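Local coordinates for protein pyridoxal 5'-phosphate synthase subunit PdxT (Thermus thermophilus, PDB 2YWD) that probably hydrolyses glutamine to glutamate and ammonia, which is channelled to the partner subunit PdxS for the synthesis of pyridoxal 5'-phosphate, at residues G79-A84 and S170-L175. Residues are numbered along the deposited sequence; the frame is centred on the assembly and turned at random.
Sequences GTCAGA and SFHPEL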
loop_
_atom_site.group_PDB
_atom_site.type_symbol
_atom_site.label_atom_id
_atom_site.label_comp_id
_atom_site.label_asym_id
_atom_site.label_seq_id
_atom_site.Cartn_x
_atom_site.Cartn_y
_atom_site.Cartn_z
ATOM N N GLY A 79 0.237 1.381 -0.742
ATOM C CA GLY A 79 -0.601 0.316 -0.229
ATOM C C GLY A 79 0.246 -0.724 0.476
ATOM O O GLY A 79 1.263 -1.162 -0.056
ATOM N N THR A 80 -0.170 -1.113 1.675
ATOM C CA THR A 80 0.554 -2.103 2.459
ATOM C C THR A 80 -0.358 -3.288 2.748
ATOM O O THR A 80 -1.437 -3.116 3.309
ATOM C CB THR A 80 1.032 -1.510 3.807
ATOM O OG1 THR A 80 -0.101 -1.069 4.576
ATOM C CG2 THR A 80 1.944 -0.326 3.561
ATOM N N CYS A 81 0.081 -4.485 2.363
ATOM C CA CYS A 81 -0.702 -5.698 2.597
ATOM C C CYS A 81 -2.034 -5.565 1.854
ATOM O O CYS A 81 -2.062 -5.617 0.625
ATOM C CB CYS A 81 -0.919 -5.886 4.108
ATOM S SG CYS A 81 -1.878 -7.358 4.614
ATOM N N ALA A 82 -3.128 -5.384 2.587
ATOM C CA ALA A 82 -4.443 -5.224 1.963
ATOM C C ALA A 82 -4.387 -4.099 0.932
ATOM O O ALA A 82 -5.007 -4.179 -0.127
ATOM C CB ALA A 82 -5.485 -4.895 3.026
ATOM N N GLY A 83 -3.646 -3.043 1.262
ATOM C CA GLY A 83 -3.511 -1.918 0.353
ATOM C C GLY A 83 -2.810 -2.290 -0.943
ATOM O O GLY A 83 -3.137 -1.749 -2.002
ATOM N N ALA A 84 -1.835 -3.198 -0.866
ATOM C CA ALA A 84 -1.108 -3.642 -2.057
ATOM C C ALA A 84 -2.050 -4.466 -2.933
ATOM O O ALA A 84 -2.025 -4.372 -4.163
ATOM C CB ALA A 84 0.109 -4.481 -1.658
ATOM N N SER A 170 4.291 -5.892 0.532
ATOM C CA SER A 170 3.550 -7.038 1.039
ATOM C C SER A 170 3.768 -7.126 2.550
ATOM O O SER A 170 3.121 -7.926 3.235
ATOM C CB SER A 170 4.007 -8.329 0.353
ATOM O OG SER A 170 5.415 -8.449 0.374
ATOM N N PHE A 171 4.674 -6.286 3.057
ATOM C CA PHE A 171 4.988 -6.232 4.485
ATOM C C PHE A 171 4.443 -4.956 5.137
ATOM O O PHE A 171 3.972 -4.050 4.450
ATOM C CB PHE A 171 6.501 -6.337 4.706
ATOM C CG PHE A 171 7.297 -5.272 4.009
ATOM C CD1 PHE A 171 7.588 -4.072 4.646
ATOM C CD2 PHE A 171 7.765 -5.476 2.711
ATOM C CE1 PHE A 171 8.332 -3.086 4.005
ATOM C CE2 PHE A 171 8.513 -4.497 2.058
ATOM C CZ PHE A 171 8.798 -3.299 2.707
ATOM N N HIS A 172 4.524 -4.892 6.465
ATOM C CA HIS A 172 3.994 -3.768 7.233
ATOM C C HIS A 172 5.039 -2.824 7.822
ATOM O O HIS A 172 5.501 -3.024 8.948
ATOM C CB HIS A 172 3.137 -4.303 8.382
ATOM C CG HIS A 172 1.956 -5.106 7.941
ATOM N ND1 HIS A 172 0.719 -4.544 7.710
ATOM C CD2 HIS A 172 1.818 -6.431 7.700
ATOM C CE1 HIS A 172 -0.131 -5.490 7.347
ATOM N NE2 HIS A 172 0.511 -6.645 7.334
ATOM N N PRO A 173 5.415 -1.774 7.082
ATOM C CA PRO A 173 6.413 -0.853 7.633
ATOM C C PRO A 173 5.879 -0.134 8.869
ATOM O O PRO A 173 6.650 0.285 9.736
ATOM C CB PRO A 173 6.675 0.107 6.475
ATOM C CG PRO A 173 5.352 0.137 5.762
ATOM C CD PRO A 173 4.961 -1.329 5.753
ATOM N N GLU A 174 4.556 -0.003 8.948
ATOM C CA GLU A 174 3.916 0.673 10.073
ATOM C C GLU A 174 3.955 -0.174 11.342
ATOM O O GLU A 174 3.573 0.294 12.419
ATOM C CB GLU A 174 2.460 1.032 9.741
ATOM C CG GLU A 174 1.475 -0.137 9.823
ATOM C CD GLU A 174 1.525 -1.072 8.628
ATOM O OE1 GLU A 174 2.446 -0.945 7.789
ATOM O OE2 GLU A 174 0.632 -1.944 8.529
ATOM N N LEU A 175 4.402 -1.420 11.223
ATOM C CA LEU A 175 4.490 -2.287 12.392
ATOM C C LEU A 175 5.889 -2.255 12.990
ATOM O O LEU A 175 6.267 -3.123 13.784
ATOM C CB LEU A 175 4.074 -3.719 12.048
ATOM C CG LEU A 175 2.565 -3.864 11.817
ATOM C CD1 LEU A 175 2.205 -5.329 11.624
ATOM C CD2 LEU A 175 1.806 -3.286 13.015
#
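Cys81 meets the imidazole of His172 with its whole side chain. CB lies 3.4 Å from His172 CE1, and Cys81 SG stands 3.7 Å from His172 NE2, approaching the ring obliquely. The thiol is swung anti to the backbone N (chi1 -180°), which sets the sulfur beside the ring's CE1-NE2 bond, equally far from both atoms. Cys81 itself has positive phi (61°), a strained backbone at the N-cap of helix 82-87, and backbone hydrogen bonding with Ser169 ties it to strand 166-169, which leads into segment 170-175.

On its far nitrogen the imidazole is held by a carboxylate: His172 ND1 donates to Glu174 OE2 over 2.7 Å, with the acceptor close to the ring plane and met on the syn side of the carboxylate, though tilted well out of the carboxylate plane. The glutamate chain bends at chi2 (-78°) to reach a histidine only two residues earlier. This bond fixes the ring's rotation and keeps its CE1-NE2 side next to Cys81.

Van der Waals packing joins Thr80 to the same loop. Thr80 CG2 rests 3.9 Å from Pro173 CD, while Thr80 CB approaches Phe171 O. The threonine hydroxyl has its polar partner elsewhere, being hydrogen-bonded to His17 of helix 14-22; Thr80 OG1 stays 4.1 Å from Glu174 OE1, too far to bond.

A sharp strand-nucleophile-helix turn with Gly79 and Gly83 flanking Cys81 fits the nucleophile elbow, and Cys81, His172 and Glu174 together form the predicted Cys-His-Glu catalytic triad of class I glutamine amidotransferases.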